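Local coordinates for protein racemase (Pseudovibrio sp. JE062, PDB 3MKC) that belongs to the mandelate racemase/muconate lactonizing enzyme group of the enolase superfamily, pairing an enolase-type N-terminal domain with a TIM-barrel-like domain, at residues 223-237 and 251-263. Residues are numbered along the deposited sequence; the frame is centred on the assembly and turned at random.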
ATOM      1  N   ALA A 223       3.493 -16.466 -20.164  1.00 15.09           N
ATOM      2  CA  ALA A 223       2.226 -16.567 -20.890  1.00 15.30           C
ATOM      3  C   ALA A 223       1.761 -18.019 -20.944  1.00 15.71           C
ATOM      4  O   ALA A 223       0.574 -18.297 -20.769  1.00 16.75           O
ATOM      5  CB  ALA A 223       2.374 -16.007 -22.302  1.00 14.10           C
ATOM      6  N   ARG A 224       2.689 -18.944 -21.183  1.00 17.13           N
ATOM      7  CA  ARG A 224       2.325 -20.363 -21.233  1.00 17.66           C
ATOM      8  C   ARG A 224       1.733 -20.790 -19.903  1.00 16.80           C
ATOM      9  O   ARG A 224       0.698 -21.453 -19.852  1.00 17.16           O
ATOM     10  CB  ARG A 224       3.541 -21.241 -21.537  1.00 20.49           C
ATOM     11  CG  ARG A 224       3.741 -21.510 -23.004  1.00 24.90           C
ATOM     12  CD  ARG A 224       4.779 -22.599 -23.243  1.00 27.28           C
ATOM     13  NE  ARG A 224       4.940 -22.855 -24.671  1.00 28.04           N
ATOM     14  CZ  ARG A 224       5.840 -23.686 -25.185  1.00 28.57           C
ATOM     15  NH1 ARG A 224       6.665 -24.347 -24.382  1.00 27.25           N
ATOM     16  NH2 ARG A 224       5.919 -23.845 -26.502  1.00 26.98           N
ATOM     17  N   LEU A 225       2.399 -20.406 -18.822  1.00 17.44           N
ATOM     18  CA  LEU A 225       1.925 -20.754 -17.492  1.00 16.80           C
ATOM     19  C   LEU A 225       0.544 -20.167 -17.227  1.00 17.61           C
ATOM     20  O   LEU A 225      -0.377 -20.884 -16.849  1.00 17.26           O
ATOM     21  CB  LEU A 225       2.909 -20.255 -16.433  1.00 17.72           C
ATOM     22  CG  LEU A 225       2.450 -20.277 -14.972  1.00 17.31           C
ATOM     23  CD1 LEU A 225       2.072 -21.692 -14.556  1.00 17.88           C
ATOM     24  CD2 LEU A 225       3.560 -19.736 -14.092  1.00 15.39           C
ATOM     25  N   LEU A 226       0.394 -18.862 -17.434  1.00 16.73           N
ATOM     26  CA  LEU A 226      -0.894 -18.228 -17.184  1.00 15.72           C
ATOM     27  C   LEU A 226      -1.999 -18.767 -18.083  1.00 15.52           C
ATOM     28  O   LEU A 226      -3.143 -18.907 -17.655  1.00 15.96           O
ATOM     29  CB  LEU A 226      -0.775 -16.709 -17.332  1.00 15.28           C
ATOM     30  CG  LEU A 226       0.170 -16.033 -16.331  1.00 14.51           C
ATOM     31  CD1 LEU A 226       0.103 -14.524 -16.525  1.00 15.16           C
ATOM     32  CD2 LEU A 226      -0.229 -16.396 -14.895  1.00 14.12           C
ATOM     33  N   ASN A 227      -1.666 -19.085 -19.327  1.00 16.19           N
ATOM     34  CA  ASN A 227      -2.675 -19.613 -20.226  1.00 17.74           C
ATOM     35  C   ASN A 227      -3.153 -20.999 -19.804  1.00 18.94           C
ATOM     36  O   ASN A 227      -4.319 -21.334 -19.992  1.00 21.81           O
ATOM     37  CB  ASN A 227      -2.155 -19.648 -21.668  1.00 16.06           C
ATOM     38  CG  ASN A 227      -2.127 -18.273 -22.301  1.00 17.81           C
ATOM     39  OD1 ASN A 227      -2.909 -17.401 -21.929  1.00 19.16           O
ATOM     40  ND2 ASN A 227      -1.241 -18.076 -23.273  1.00 17.24           N
ATOM     41  N   SER A 228      -2.272 -21.789 -19.205  1.00 20.26           N
ATOM     42  CA  SER A 228      -2.643 -23.145 -18.792  1.00 21.31           C
ATOM     43  C   SER A 228      -3.500 -23.210 -17.529  1.00 22.95           C
ATOM     44  O   SER A 228      -4.076 -24.255 -17.222  1.00 22.30           O
ATOM     45  CB  SER A 228      -1.387 -24.000 -18.596  1.00 21.34           C
ATOM     46  OG  SER A 228      -0.691 -23.629 -17.422  1.00 21.70           O
ATOM     47  N   ILE A 229      -3.585 -22.107 -16.791  1.00 21.92           N
ATOM     48  CA  ILE A 229      -4.389 -22.099 -15.572  1.00 23.47           C
ATOM     49  C   ILE A 229      -5.563 -21.136 -15.672  1.00 22.99           C
ATOM     50  O   ILE A 229      -6.059 -20.628 -14.668  1.00 23.30           O
ATOM     51  CB  ILE A 229      -3.543 -21.738 -14.336  1.00 22.24           C
ATOM     52  CG1 ILE A 229      -2.935 -20.343 -14.499  1.00 22.65           C
ATOM     53  CG2 ILE A 229      -2.456 -22.792 -14.131  1.00 21.30           C
ATOM     54  CD1 ILE A 229      -2.142 -19.894 -13.292  1.00 21.31           C
ATOM     55  N   GLU A 230      -6.008 -20.900 -16.900  1.00 23.96           N
ATOM     56  CA  GLU A 230      -7.128 -20.016 -17.151  1.00 24.90           C
ATOM     57  C   GLU A 230      -8.373 -20.542 -16.429  1.00 25.26           C
ATOM     58  O   GLU A 230      -9.179 -19.767 -15.914  1.00 25.49           O
ATOM     59  CB  GLU A 230      -7.378 -19.930 -18.663  1.00 28.04           C
ATOM     60  CG  GLU A 230      -8.258 -18.768 -19.090  1.00 30.71           C
ATOM     61  CD  GLU A 230      -8.361 -18.625 -20.599  1.00 31.22           C
ATOM     62  OE1 GLU A 230      -7.341 -18.300 -21.245  1.00 31.62           O
ATOM     63  OE2 GLU A 230      -9.469 -18.832 -21.138  1.00 31.80           O
ATOM     64  N   ASP A 231      -8.515 -21.862 -16.374  1.00 24.63           N
ATOM     65  CA  ASP A 231      -9.665 -22.476 -15.719  1.00 25.74           C
ATOM     66  C   ASP A 231      -9.752 -22.166 -14.221  1.00 24.17           C
ATOM     67  O   ASP A 231     -10.830 -22.250 -13.630  1.00 23.53           O
ATOM     68  CB  ASP A 231      -9.638 -23.994 -15.934  1.00 28.55           C
ATOM     69  CG  ASP A 231      -8.367 -24.626 -15.423  1.00 30.48           C
ATOM     70  OD1 ASP A 231      -7.275 -24.176 -15.832  1.00 33.88           O
ATOM     71  OD2 ASP A 231      -8.456 -25.571 -14.615  1.00 33.55           O
ATOM     72  N   LEU A 232      -8.625 -21.813 -13.607  1.00 21.95           N
ATOM     73  CA  LEU A 232      -8.608 -21.485 -12.183  1.00 20.36           C
ATOM     74  C   LEU A 232      -9.294 -20.144 -11.928  1.00 20.42           C
ATOM     75  O   LEU A 232      -9.590 -19.793 -10.791  1.00 20.15           O
ATOM     76  CB  LEU A 232      -7.172 -21.440 -11.655  1.00 19.35           C
ATOM     77  CG  LEU A 232      -6.411 -22.765 -11.738  1.00 21.18           C
ATOM     78  CD1 LEU A 232      -5.057 -22.609 -11.073  1.00 21.37           C
ATOM     79  CD2 LEU A 232      -7.216 -23.875 -11.063  1.00 21.14           C
ATOM     80  N   GLU A 233      -9.538 -19.392 -12.994  1.00 20.12           N
ATOM     81  CA  GLU A 233     -10.213 -18.107 -12.870  1.00 20.42           C
ATOM     82  C   GLU A 233      -9.606 -17.204 -11.798  1.00 17.22           C
ATOM     83  O   GLU A 233     -10.332 -16.595 -11.002  1.00 17.83           O
ATOM     84  CB  GLU A 233     -11.695 -18.335 -12.553  1.00 24.36           C
ATOM     85  CG  GLU A 233     -12.420 -19.226 -13.558  1.00 30.38           C
ATOM     86  CD  GLU A 233     -13.873 -19.460 -13.186  1.00 35.39           C
ATOM     87  OE1 GLU A 233     -14.595 -18.466 -12.951  1.00 36.91           O
ATOM     88  OE2 GLU A 233     -14.297 -20.637 -13.130  1.00 38.57           O
ATOM     89  N   LEU A 234      -8.283 -17.112 -11.776  1.00 17.49           N
ATOM     90  CA  LEU A 234      -7.597 -16.277 -10.793  1.00 16.18           C
ATOM     91  C   LEU A 234      -7.877 -14.797 -11.069  1.00 16.04           C
ATOM     92  O   LEU A 234      -8.044 -14.390 -12.222  1.00 15.93           O
ATOM     93  CB  LEU A 234      -6.093 -16.572 -10.837  1.00 17.34           C
ATOM     94  CG  LEU A 234      -5.747 -18.057 -10.620  1.00 18.16           C
ATOM     95  CD1 LEU A 234      -4.255 -18.289 -10.810  1.00 18.94           C
ATOM     96  CD2 LEU A 234      -6.183 -18.484  -9.215  1.00 18.64           C
ATOM     97  N   TYR A 235      -7.929 -14.000 -10.005  1.00 14.48           N
ATOM     98  CA  TYR A 235      -8.207 -12.577 -10.133  1.00 12.51           C
ATOM     99  C   TYR A 235      -7.072 -11.835 -10.831  1.00 12.47           C
ATOM    100  O   TYR A 235      -7.319 -11.003 -11.701  1.00 15.06           O
ATOM    101  CB  TYR A 235      -8.453 -11.947  -8.765  1.00 12.13           C
ATOM    102  CG  TYR A 235      -9.043 -10.568  -8.884  1.00 12.69           C
ATOM    103  CD1 TYR A 235     -10.423 -10.374  -8.835  1.00 12.30           C
ATOM    104  CD2 TYR A 235      -8.228  -9.461  -9.116  1.00 11.64           C
ATOM    105  CE1 TYR A 235     -10.978  -9.114  -9.012  1.00 12.87           C
ATOM    106  CE2 TYR A 235      -8.769  -8.205  -9.302  1.00 10.78           C
ATOM    107  CZ  TYR A 235     -10.141  -8.031  -9.252  1.00 11.64           C
ATOM    108  OH  TYR A 235     -10.682  -6.779  -9.468  1.00 13.97           O
ATOM    109  N   PHE A 236      -5.833 -12.110 -10.437  1.00 11.35           N
ATOM    110  CA  PHE A 236      -4.712 -11.464 -11.100  1.00 11.24           C
ATOM    111  C   PHE A 236      -3.372 -12.155 -10.929  1.00 13.32           C
ATOM    112  O   PHE A 236      -3.219 -13.052 -10.093  1.00 15.29           O
ATOM    113  CB  PHE A 236      -4.625  -9.966 -10.726  1.00 11.17           C
ATOM    114  CG  PHE A 236      -4.178  -9.666  -9.300  1.00 12.92           C
ATOM    115  CD1 PHE A 236      -3.046 -10.263  -8.741  1.00 12.31           C
ATOM    116  CD2 PHE A 236      -4.830  -8.673  -8.572  1.00 12.30           C
ATOM    117  CE1 PHE A 236      -2.571  -9.866  -7.481  1.00 12.70           C
ATOM    118  CE2 PHE A 236      -4.367  -8.263  -7.312  1.00 12.13           C
ATOM    119  CZ  PHE A 236      -3.234  -8.860  -6.766  1.00 13.83           C
ATOM    120  N   ALA A 237      -2.414 -11.747 -11.758  1.00 12.40           N
ATOM    121  CA  ALA A 237      -1.067 -12.289 -11.730  1.00 11.33           C
ATOM    122  C   ALA A 237      -0.136 -11.132 -11.380  1.00 12.97           C
ATOM    123  O   ALA A 237       0.071 -10.224 -12.187  1.00 11.60           O
ATOM    124  CB  ALA A 237      -0.711 -12.863 -13.079  1.00 10.13           C
ATOM    125  N   LYS A 251       3.361  -7.652 -23.294  1.00 12.21           N
ATOM    126  CA  LYS A 251       3.306  -8.917 -24.017  1.00 14.81           C
ATOM    127  C   LYS A 251       2.350  -9.866 -23.318  1.00 14.52           C
ATOM    128  O   LYS A 251       1.519 -10.511 -23.962  1.00 16.81           O
ATOM    129  CB  LYS A 251       4.692  -9.558 -24.093  1.00 16.71           C
ATOM    130  CG  LYS A 251       5.634  -8.915 -25.093  1.00 20.47           C
ATOM    131  CD  LYS A 251       5.177  -9.174 -26.517  1.00 25.37           C
ATOM    132  CE  LYS A 251       6.273  -8.864 -27.523  1.00 28.35           C
ATOM    133  NZ  LYS A 251       6.584  -7.410 -27.582  1.00 30.43           N
ATOM    134  N   LEU A 252       2.471  -9.959 -21.996  1.00 15.86           N
ATOM    135  CA  LEU A 252       1.593 -10.833 -21.223  1.00 15.12           C
ATOM    136  C   LEU A 252       0.151 -10.404 -21.414  1.00 14.83           C
ATOM    137  O   LEU A 252      -0.744 -11.236 -21.547  1.00 15.73           O
ATOM    138  CB  LEU A 252       1.939 -10.781 -19.733  1.00 16.56           C
ATOM    139  CG  LEU A 252       3.272 -11.387 -19.303  1.00 21.00           C
ATOM    140  CD1 LEU A 252       3.411 -11.287 -17.785  1.00 19.98           C
ATOM    141  CD2 LEU A 252       3.335 -12.845 -19.745  1.00 22.46           C
ATOM    142  N   VAL A 253      -0.080  -9.098 -21.417  1.00 14.37           N
ATOM    143  CA  VAL A 253      -1.435  -8.595 -21.602  1.00 14.67           C
ATOM    144  C   VAL A 253      -1.959  -8.970 -22.979  1.00 14.96           C
ATOM    145  O   VAL A 253      -3.100  -9.401 -23.135  1.00 17.46           O
ATOM    146  CB  VAL A 253      -1.496  -7.059 -21.452  1.00 14.24           C
ATOM    147  CG1 VAL A 253      -2.887  -6.540 -21.875  1.00 15.19           C
ATOM    148  CG2 VAL A 253      -1.218  -6.684 -20.012  1.00 12.77           C
ATOM    149  N   GLU A 254      -1.110  -8.804 -23.977  1.00 14.45           N
ATOM    150  CA  GLU A 254      -1.484  -9.100 -25.351  1.00 15.35           C
ATOM    151  C   GLU A 254      -1.636 -10.584 -25.639  1.00 15.01           C
ATOM    152  O   GLU A 254      -2.391 -10.977 -26.528  1.00 17.20           O
ATOM    153  CB  GLU A 254      -0.427  -8.524 -26.298  1.00 15.98           C
ATOM    154  CG  GLU A 254      -0.475  -7.016 -26.415  1.00 19.44           C
ATOM    155  CD  GLU A 254       0.853  -6.418 -26.839  1.00 22.88           C
ATOM    156  OE1 GLU A 254       1.704  -7.150 -27.394  1.00 21.10           O
ATOM    157  OE2 GLU A 254       1.035  -5.204 -26.620  1.00 23.36           O
ATOM    158  N   ASN A 255      -0.943 -11.416 -24.876  1.00 15.00           N
ATOM    159  CA  ASN A 255      -0.975 -12.847 -25.154  1.00 15.30           C
ATOM    160  C   ASN A 255      -1.609 -13.789 -24.127  1.00 16.63           C
ATOM    161  O   ASN A 255      -1.484 -15.003 -24.248  1.00 18.54           O
ATOM    162  CB  ASN A 255       0.452 -13.282 -25.489  1.00 14.21           C
ATOM    163  CG  ASN A 255       0.993 -12.567 -26.730  1.00 18.24           C
ATOM    164  OD1 ASN A 255       0.630 -12.903 -27.853  1.00 19.00           O
ATOM    165  ND2 ASN A 255       1.840 -11.557 -26.524  1.00 15.62           N
ATOM    166  N   THR A 256      -2.285 -13.235 -23.124  1.00 15.69           N
ATOM    167  CA  THR A 256      -2.954 -14.052 -22.117  1.00 14.73           C
ATOM    168  C   THR A 256      -4.269 -13.365 -21.769  1.00 14.98           C
ATOM    169  O   THR A 256      -4.499 -12.226 -22.176  1.00 14.80           O
ATOM    170  CB  THR A 256      -2.131 -14.175 -20.812  1.00 15.93           C
ATOM    171  OG1 THR A 256      -2.220 -12.947 -20.082  1.00 16.24           O
ATOM    172  CG2 THR A 256      -0.669 -14.473 -21.111  1.00 16.09           C
ATOM    173  N   ARG A 257      -5.125 -14.052 -21.017  1.00 15.17           N
ATOM    174  CA  ARG A 257      -6.401 -13.479 -20.602  1.00 14.84           C
ATOM    175  C   ARG A 257      -6.424 -13.226 -19.090  1.00 13.89           C
ATOM    176  O   ARG A 257      -7.485 -13.054 -18.490  1.00 15.99           O
ATOM    177  CB  ARG A 257      -7.554 -14.405 -21.003  1.00 18.94           C
ATOM    178  CG  ARG A 257      -7.571 -14.721 -22.494  1.00 23.94           C
ATOM    179  CD  ARG A 257      -8.893 -15.335 -22.942  1.00 29.78           C
ATOM    180  NE  ARG A 257      -8.814 -15.804 -24.321  1.00 32.96           N
ATOM    181  CZ  ARG A 257      -9.850 -16.238 -25.033  1.00 36.03           C
ATOM    182  NH1 ARG A 257     -11.067 -16.258 -24.502  1.00 35.49           N
ATOM    183  NH2 ARG A 257      -9.664 -16.667 -26.277  1.00 36.73           N
ATOM    184  N   SER A 258      -5.246 -13.208 -18.478  1.00 13.28           N
ATOM    185  CA  SER A 258      -5.132 -12.963 -17.044  1.00 13.63           C
ATOM    186  C   SER A 258      -5.041 -11.469 -16.789  1.00 11.95           C
ATOM    187  O   SER A 258      -4.710 -10.701 -17.697  1.00 12.60           O
ATOM    188  CB  SER A 258      -3.848 -13.597 -16.475  1.00 15.68           C
ATOM    189  OG  SER A 258      -3.956 -14.998 -16.319  1.00 19.14           O
ATOM    190  N   ARG A 259      -5.346 -11.054 -15.563  1.00 12.94           N
ATOM    191  CA  ARG A 259      -5.176  -9.650 -15.209  1.00 12.13           C
ATOM    192  C   ARG A 259      -3.689  -9.562 -14.890  1.00 12.99           C
ATOM    193  O   ARG A 259      -3.157 -10.399 -14.157  1.00 13.21           O
ATOM    194  CB  ARG A 259      -5.958  -9.267 -13.952  1.00 11.43           C
ATOM    195  CG  ARG A 259      -7.440  -8.981 -14.142  1.00 12.01           C
ATOM    196  CD  ARG A 259      -7.920  -8.139 -12.956  1.00 10.35           C
ATOM    197  NE  ARG A 259      -9.343  -7.835 -12.986  1.00 12.77           N
ATOM    198  CZ  ARG A 259     -10.303  -8.690 -12.656  1.00 11.51           C
ATOM    199  NH1 ARG A 259     -10.002  -9.921 -12.266  1.00 12.69           N
ATOM    200  NH2 ARG A 259     -11.571  -8.305 -12.693  1.00 14.25           N
ATOM    201  N   ILE A 260      -3.010  -8.574 -15.455  1.00 11.43           N
ATOM    202  CA  ILE A 260      -1.583  -8.403 -15.200  1.00 10.65           C
ATOM    203  C   ILE A 260      -1.407  -7.166 -14.334  1.00  8.70           C
ATOM    204  O   ILE A 260      -1.931  -6.106 -14.657  1.00 10.92           O
ATOM    205  CB  ILE A 260      -0.807  -8.218 -16.523  1.00  9.31           C
ATOM    206  CG1 ILE A 260      -1.085  -9.402 -17.450  1.00 10.53           C
ATOM    207  CG2 ILE A 260       0.682  -8.098 -16.253  1.00 10.80           C
ATOM    208  CD1 ILE A 260      -0.701 -10.745 -16.857  1.00 12.90           C
ATOM    209  N   CYS A 261      -0.699  -7.312 -13.218  1.00 10.35           N
ATOM    210  CA  CYS A 261      -0.469  -6.189 -12.317  1.00  9.73           C
ATOM    211  C   CYS A 261       0.919  -5.622 -12.535  1.00  9.22           C
ATOM    212  O   CYS A 261       1.779  -6.262 -13.127  1.00 12.02           O
ATOM    213  CB  CYS A 261      -0.534  -6.634 -10.860  1.00 11.97           C
ATOM    214  SG  CYS A 261      -1.983  -7.596 -10.426  1.00 12.70           S
ATOM    215  N   GLY A 262       1.129  -4.420 -12.019  1.00 10.70           N
ATOM    216  CA  GLY A 262       2.435  -3.802 -12.112  1.00 10.22           C
ATOM    217  C   GLY A 262       2.529  -2.619 -11.167  1.00 11.16           C
ATOM    218  O   GLY A 262       1.548  -2.262 -10.507  1.00 10.74           O
ATOM    219  N   ALA A 263       3.730  -2.050 -11.071  1.00 10.71           N
ATOM    220  CA  ALA A 263       3.986  -0.852 -10.268  1.00 10.47           C
ATOM    221  C   ALA A 263       4.121  -0.993  -8.753  1.00 10.70           C
ATOM    222  O   ALA A 263       4.168   0.005  -8.045  1.00 12.77           O
ATOM    223  CB  ALA A 263       2.937   0.200 -10.591  1.00 10.63           C
TER
HETATM  224  O   HOH W   1      -5.075 -16.738 -17.856  1.00 30.62           O
HETATM  225  O   HOH W   2      -5.047 -16.830 -20.386  1.00 20.61           O
HETATM  226  O   HOH W   3      -5.722 -13.243 -13.547  1.00 22.42           O
HETATM  227  O   HOH W   4       2.483  -9.224 -13.175  1.00 19.70           O
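Arg259 lies flat on Tyr235 where helix 219-228 and strand 236-238 meet the next helix and strand of the TIM-barrel-like domain, 246-255 and 261-262. The guanidinium covers one face of the phenol ring, planes 8° apart, with CZ 3.7 Å from the ring centroid in a cation-pi stack. The same group bonds edge-on: NH1 reaches Tyr235 O at 2.9 Å, in the carbonyl plane and on a lone pair. Stack and bond together restrain the guanidinium, the ring holding its plane and the carbonyl its rotation. Tyr235 CG stands anti to the backbone N (chi1 -167°), beside the carbonyl carbon, which lets ring and carbonyl O both face Arg259; its OH bonds to Gln310. At the following residue, Phe236, one ring face carries Cys261 SG, displaced toward the rim, 3.4 Å from the centroid. Between these side chains the backbones are joined by a single parallel bridge between Ala237 and Ile260, with Ala237 N donating to Arg259 O and Cys261 N to Ala237 O. A water adds a further bond to Ala237 O and reaches Cys261 O.

Farther out, Leu226 CD1 meets Ile260 CD1 at 3.9 Å, beneath the helices, and Thr256 CG2 packs on Ala223. Thr256 OG1 donates to Leu252 O, four residues earlier, which restrains the side chain. Two waters bridge the segments: one links Leu226 O to Ser258 OG, another accepts from Arg257 N and donates to Asn227 OD1 and Glu230 OE1. Glu230 OE1 rests against Arg257 CD, 3.8 Å away, but lies well out of the guanidinium plane, leaving the opposite charges close without a salt bridge. Asn227 ties helix 219-228 to the chain at Asn255: its ND2 gives a nearly straight bond (163°) to Asn255 O, 3.2 Å away and in the plane of the amide.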